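Local coordinates for protein SSD1 (Saccharomyces cerevisiae S288C, PDB 7AM1) that binds mRNA untranslated regions as a translational repressor and is a catalytically inactive member of the RNase II family, at residues Q172-T175 with Q176-N179; L544-V547 with V548-I552. All coordinates share one frame; numbering follows the deposited sequence.

Interaction 1: residues Q172-T175 with Q176-N179; sequences QRPT and QKKN
R173 reaches over the first turn of the helix that starts just after it and lays its guanidinium against K178. With CG of R173 anti to its carbonyl carbon (chi1 -68°), that atom comes to 4.2 Å from K177 CG, and the bend at chi3 carries the head on toward K178. NH1 comes within 3.7 Å of K178 CE, and CA and CG of that lysine lie over one face of the guanidinium; the two chains cross at about a right angle. Two like charges therefore sit close, probably eased by the acids around them: R173 is bridged to D762 and D181, and K178 NZ to D795 and E796. A water accepts from R173 NH2 at 2.8 Å. Next comes P174, the N-cap residue of helix 175-186. Its carbonyl O takes the N-H of K178 at 2.9 Å in an almost straight bond (178°), the first i to i+4 bond of the helix, while its ring carbon CD rests 3.8 Å from K177 CB. T175 O accepts from N179 N at 2.9 Å. The T175 methyl CG2 runs alongside the N179 amide, 4.0 Å from ND2, and that amide is bonded to the backbone of K800 and Y802.

Interaction 2: residues L544-V547 with V548-I552; sequences LGFV and VINEI
F546 and N550, one helical turn apart, meet through a ring face and an amide. Both side chains point the same way and lie side by side, with the amide plane turned 30° from the ring. N550 CB stands over one face of the F546 ring, displaced toward the rim, in a CH-pi contact 4.1 Å from the centroid. Further out, N550 ND2 approaches F546 CE2 to 3.6 Å. With N550 CG trans to the backbone N (chi1 -164°), the amide follows the ring outward, and its ND2 donates to E526 OE1. Putting an alanine at F546 would probably take away the flat surface under the N550 amide and leave E526 to fix its rotation with less help.

The apolar contact is simpler: L544 CD1 meets V548 CG2 at 4.0 Å, two branched side chains on the same flank of the helix.

Backbone bonds supply the rest. Four successive i to i+4 bonds define the opening turns of an alpha-helix within the RNB domain. V548 N donates to L544 O at 2.9 Å, and I549 N to G545 O at 3.2 Å, the latter nearly straight at 178°. The N550 N to F546 O bond is the shortest of the four, 2.7 Å, and E551 N closes on V547 O at 2.9 Å. Away from this backbone, the E551 carboxylate pairs with R554 and R510.

Helix 544-568 is packed against several elements. L544 and V548 rest on helices 495-510 and 480-488, and L518 in a loop meets L544, V547 and V548, with T521 also touching V547. I549 rests on L480 and L483 of helix 480-488 and, with I552, on F378 and L380 of strand 378-384.

Both contacts are short-range pieces of helix N-termini, yet they belong to distant parts of the chain. Their centres lie 45 Å apart, on opposite sides of the chain's centre, with about 34 Å between nearest atoms, so the two do not touch. Interaction 1 precedes interaction 2 in sequence. It sits toward the periphery, about 27 Å from the centre of the chain, and is tied through charged side chains to D762 and, further along the chain, to D795 and E796. Interaction 2 is more buried, about 20 Å from that centre, and belongs to the RNB domain, the fold that carries catalysis in active RNase II relatives.

Interaction 1: residues Q172-T175 with Q176-N179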
ATOM      1  N   GLN A 172      27.825   3.130  14.849  1.00 52.88           N
ATOM      2  CA  GLN A 172      26.873   3.532  15.879  1.00 53.70           C
ATOM      3  C   GLN A 172      26.122   4.766  15.390  1.00 51.17           C
ATOM      4  O   GLN A 172      26.716   5.834  15.208  1.00 50.47           O
ATOM      5  CB  GLN A 172      27.575   3.818  17.203  1.00 59.31           C
ATOM      6  CG  GLN A 172      26.604   4.108  18.342  1.00 63.11           C
ATOM      7  CD  GLN A 172      27.287   4.653  19.579  1.00 67.89           C
ATOM      8  OE1 GLN A 172      28.341   5.281  19.494  1.00 72.41           O
ATOM      9  NE2 GLN A 172      26.685   4.420  20.738  1.00 66.86           N
ATOM     10  N   ARG A 173      24.824   4.620  15.172  1.00 49.23           N
ATOM     11  CA  ARG A 173      24.013   5.757  14.767  1.00 49.14           C
ATOM     12  C   ARG A 173      23.846   6.724  15.937  1.00 48.55           C
ATOM     13  O   ARG A 173      23.729   6.292  17.088  1.00 46.45           O
ATOM     14  CB  ARG A 173      22.643   5.289  14.289  1.00 48.16           C
ATOM     15  CG  ARG A 173      22.666   4.507  12.985  1.00 47.10           C
ATOM     16  CD  ARG A 173      21.339   3.817  12.748  1.00 44.19           C
ATOM     17  NE  ARG A 173      21.074   2.852  13.809  1.00 41.72           N
ATOM     18  CZ  ARG A 173      19.880   2.348  14.096  1.00 39.29           C
ATOM     19  NH1 ARG A 173      19.765   1.481  15.089  1.00 39.01           N
ATOM     20  NH2 ARG A 173      18.808   2.697  13.394  1.00 37.12           N
ATOM     21  N   PRO A 174      23.812   8.034  15.679  1.00 49.84           N
ATOM     22  CA  PRO A 174      23.523   8.983  16.761  1.00 49.58           C
ATOM     23  C   PRO A 174      22.139   8.736  17.342  1.00 47.16           C
ATOM     24  O   PRO A 174      21.264   8.149  16.703  1.00 44.42           O
ATOM     25  CB  PRO A 174      23.600  10.354  16.074  1.00 51.37           C
ATOM     26  CG  PRO A 174      24.350  10.123  14.812  1.00 51.94           C
ATOM     27  CD  PRO A 174      24.041   8.718  14.394  1.00 50.59           C
ATOM     28  N   THR A 175      21.944   9.197  18.579  1.00 47.87           N
ATOM     29  CA  THR A 175      20.677   8.963  19.267  1.00 48.90           C
ATOM     30  C   THR A 175      19.482   9.400  18.424  1.00 49.25           C
ATOM     31  O   THR A 175      18.495   8.665  18.299  1.00 48.15           O
ATOM     32  CB  THR A 175      20.681   9.686  20.617  1.00 50.43           C
ATOM     33  OG1 THR A 175      21.704   9.120  21.445  1.00 50.76           O
ATOM     34  CG2 THR A 175      19.328   9.561  21.318  1.00 49.85           C
ATOM     35  N   GLN A 176      19.547  10.598  17.839  1.00 50.75           N
ATOM     36  CA  GLN A 176      18.421  11.100  17.055  1.00 51.70           C
ATOM     37  C   GLN A 176      18.154  10.215  15.843  1.00 45.83           C
ATOM     38  O   GLN A 176      16.997   9.934  15.507  1.00 43.22           O
ATOM     39  CB  GLN A 176      18.696  12.541  16.619  1.00 59.67           C
ATOM     40  CG  GLN A 176      17.559  13.213  15.858  1.00 66.20           C
ATOM     41  CD  GLN A 176      16.270  13.269  16.659  1.00 71.38           C
ATOM     42  OE1 GLN A 176      15.207  12.878  16.174  1.00 72.99           O
ATOM     43  NE2 GLN A 176      16.358  13.758  17.893  1.00 73.36           N
ATOM     44  N   LYS A 177      19.215   9.768  15.172  1.00 43.78           N
ATOM     45  CA  LYS A 177      19.044   8.925  13.994  1.00 43.21           C
ATOM     46  C   LYS A 177      18.433   7.584  14.376  1.00 40.45           C
ATOM     47  O   LYS A 177      17.495   7.107  13.725  1.00 38.13           O
ATOM     48  CB  LYS A 177      20.392   8.735  13.301  1.00 47.43           C
ATOM     49  CG  LYS A 177      20.336   7.871  12.053  1.00 50.63           C
ATOM     50  CD  LYS A 177      19.287   8.389  11.084  1.00 53.49           C
ATOM     51  CE  LYS A 177      19.357   7.691   9.741  1.00 55.23           C
ATOM     52  NZ  LYS A 177      18.276   8.179   8.836  1.00 56.09           N
ATOM     53  N   LYS A 178      18.958   6.963  15.434  1.00 42.05           N
ATOM     54  CA  LYS A 178      18.373   5.732  15.954  1.00 43.21           C
ATOM     55  C   LYS A 178      16.898   5.930  16.274  1.00 40.03           C
ATOM     56  O   LYS A 178      16.054   5.114  15.890  1.00 36.55           O
ATOM     57  CB  LYS A 178      19.158   5.282  17.189  1.00 47.97           C
ATOM     58  CG  LYS A 178      18.653   4.011  17.840  1.00 51.51           C
ATOM     59  CD  LYS A 178      19.605   3.530  18.942  1.00 54.54           C
ATOM     60  CE  LYS A 178      20.811   2.799  18.367  1.00 56.34           C
ATOM     61  NZ  LYS A 178      21.572   2.053  19.409  1.00 57.31           N
ATOM     62  N   ASN A 179      16.563   7.037  16.940  1.00 41.80           N
ATOM     63  CA  ASN A 179      15.172   7.297  17.297  1.00 43.07           C
ATOM     64  C   ASN A 179      14.297   7.414  16.058  1.00 44.65           C
ATOM     65  O   ASN A 179      13.218   6.814  15.990  1.00 45.21           O
ATOM     66  CB  ASN A 179      15.065   8.577  18.123  1.00 44.79           C
ATOM     67  CG  ASN A 179      15.573   8.407  19.528  1.00 45.95           C
ATOM     68  OD1 ASN A 179      16.016   7.324  19.925  1.00 44.56           O
ATOM     69  ND2 ASN A 179      15.510   9.482  20.297  1.00 48.17           N
TER
HETATM   70  O   HOH W   1      16.632   1.908  14.926  1.00 49.84           O

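Interaction 2: residues L544-V547 with V548-I552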
ATOM      1  N   LEU A 544      -6.733 -18.374  -4.668  1.00 35.71           N
ATOM      2  CA  LEU A 544      -7.040 -18.709  -6.052  1.00 36.84           C
ATOM      3  C   LEU A 544      -8.354 -18.080  -6.489  1.00 36.27           C
ATOM      4  O   LEU A 544      -8.444 -17.515  -7.584  1.00 35.13           O
ATOM      5  CB  LEU A 544      -7.081 -20.228  -6.212  1.00 37.73           C
ATOM      6  CG  LEU A 544      -7.490 -20.786  -7.573  1.00 37.91           C
ATOM      7  CD1 LEU A 544      -6.594 -20.216  -8.660  1.00 38.92           C
ATOM      8  CD2 LEU A 544      -7.433 -22.311  -7.568  1.00 39.18           C
ATOM      9  N   GLY A 545      -9.384 -18.157  -5.643  1.00 38.93           N
ATOM     10  CA  GLY A 545     -10.669 -17.581  -6.002  1.00 40.38           C
ATOM     11  C   GLY A 545     -10.569 -16.100  -6.311  1.00 41.13           C
ATOM     12  O   GLY A 545     -11.106 -15.622  -7.314  1.00 41.08           O
ATOM     13  N   PHE A 546      -9.875 -15.351  -5.450  1.00 38.90           N
ATOM     14  CA  PHE A 546      -9.682 -13.934  -5.723  1.00 36.42           C
ATOM     15  C   PHE A 546      -8.960 -13.727  -7.050  1.00 35.58           C
ATOM     16  O   PHE A 546      -9.339 -12.858  -7.842  1.00 35.69           O
ATOM     17  CB  PHE A 546      -8.898 -13.260  -4.598  1.00 35.21           C
ATOM     18  CG  PHE A 546      -8.487 -11.846  -4.928  1.00 34.54           C
ATOM     19  CD1 PHE A 546      -9.352 -10.785  -4.702  1.00 36.19           C
ATOM     20  CD2 PHE A 546      -7.259 -11.582  -5.516  1.00 33.31           C
ATOM     21  CE1 PHE A 546      -8.986  -9.478  -5.029  1.00 36.16           C
ATOM     22  CE2 PHE A 546      -6.893 -10.281  -5.849  1.00 32.72           C
ATOM     23  CZ  PHE A 546      -7.757  -9.231  -5.604  1.00 34.34           C
ATOM     24  N   VAL A 547      -7.915 -14.518  -7.311  1.00 34.80           N
ATOM     25  CA  VAL A 547      -7.112 -14.320  -8.513  1.00 34.14           C
ATOM     26  C   VAL A 547      -7.943 -14.600  -9.758  1.00 35.30           C
ATOM     27  O   VAL A 547      -7.839 -13.885 -10.763  1.00 34.40           O
ATOM     28  CB  VAL A 547      -5.855 -15.209  -8.460  1.00 35.55           C
ATOM     29  CG1 VAL A 547      -5.120 -15.194  -9.791  1.00 37.51           C
ATOM     30  CG2 VAL A 547      -4.928 -14.756  -7.344  1.00 33.89           C
ATOM     31  N   VAL A 548      -8.778 -15.643  -9.713  1.00 36.60           N
ATOM     32  CA  VAL A 548      -9.656 -15.962 -10.839  1.00 37.27           C
ATOM     33  C   VAL A 548     -10.554 -14.774 -11.163  1.00 35.99           C
ATOM     34  O   VAL A 548     -10.603 -14.299 -12.304  1.00 35.23           O
ATOM     35  CB  VAL A 548     -10.487 -17.222 -10.532  1.00 39.32           C
ATOM     36  CG1 VAL A 548     -11.637 -17.361 -11.525  1.00 39.74           C
ATOM     37  CG2 VAL A 548      -9.619 -18.458 -10.578  1.00 39.35           C
ATOM     38  N   ILE A 549     -11.283 -14.282 -10.160  1.00 34.34           N
ATOM     39  CA  ILE A 549     -12.182 -13.159 -10.385  1.00 34.78           C
ATOM     40  C   ILE A 549     -11.389 -11.902 -10.723  1.00 34.28           C
ATOM     41  O   ILE A 549     -11.843 -11.078 -11.526  1.00 33.99           O
ATOM     42  CB  ILE A 549     -13.084 -12.940  -9.155  1.00 35.89           C
ATOM     43  CG1 ILE A 549     -13.922 -14.194  -8.862  1.00 37.55           C
ATOM     44  CG2 ILE A 549     -13.952 -11.698  -9.333  1.00 36.54           C
ATOM     45  CD1 ILE A 549     -14.826 -14.665 -10.006  1.00 38.34           C
ATOM     46  N   ASN A 550     -10.201 -11.731 -10.128  1.00 33.88           N
ATOM     47  CA  ASN A 550      -9.410 -10.525 -10.371  1.00 34.14           C
ATOM     48  C   ASN A 550      -8.903 -10.474 -11.810  1.00 33.34           C
ATOM     49  O   ASN A 550      -8.871  -9.400 -12.424  1.00 31.06           O
ATOM     50  CB  ASN A 550      -8.232 -10.448  -9.387  1.00 34.62           C
ATOM     51  CG  ASN A 550      -7.605  -9.044  -9.311  1.00 35.46           C
ATOM     52  OD1 ASN A 550      -8.304  -8.027  -9.364  1.00 33.74           O
ATOM     53  ND2 ASN A 550      -6.280  -8.993  -9.181  1.00 34.77           N
ATOM     54  N   GLU A 551      -8.494 -11.614 -12.371  1.00 32.23           N
ATOM     55  CA  GLU A 551      -8.009 -11.586 -13.747  1.00 35.88           C
ATOM     56  C   GLU A 551      -9.155 -11.386 -14.730  1.00 35.77           C
ATOM     57  O   GLU A 551      -8.958 -10.799 -15.801  1.00 37.02           O
ATOM     58  CB  GLU A 551      -7.232 -12.859 -14.072  1.00 38.05           C
ATOM     59  CG  GLU A 551      -5.821 -12.881 -13.484  1.00 39.69           C
ATOM     60  CD  GLU A 551      -4.912 -11.807 -14.074  1.00 41.31           C
ATOM     61  OE1 GLU A 551      -5.051 -11.496 -15.279  1.00 40.99           O
ATOM     62  OE2 GLU A 551      -4.063 -11.266 -13.327  1.00 42.95           O
ATOM     63  N   ILE A 552     -10.358 -11.845 -14.385  1.00 38.13           N
ATOM     64  CA  ILE A 552     -11.516 -11.544 -15.220  1.00 38.73           C
ATOM     65  C   ILE A 552     -11.837 -10.055 -15.161  1.00 37.82           C
ATOM     66  O   ILE A 552     -12.119  -9.432 -16.189  1.00 38.10           O
ATOM     67  CB  ILE A 552     -12.719 -12.415 -14.808  1.00 38.52           C
ATOM     68  CG1 ILE A 552     -12.489 -13.864 -15.252  1.00 39.33           C
ATOM     69  CG2 ILE A 552     -14.016 -11.871 -15.410  1.00 39.56           C
ATOM     70  CD1 ILE A 552     -13.457 -14.857 -14.641  1.00 39.54           C
TER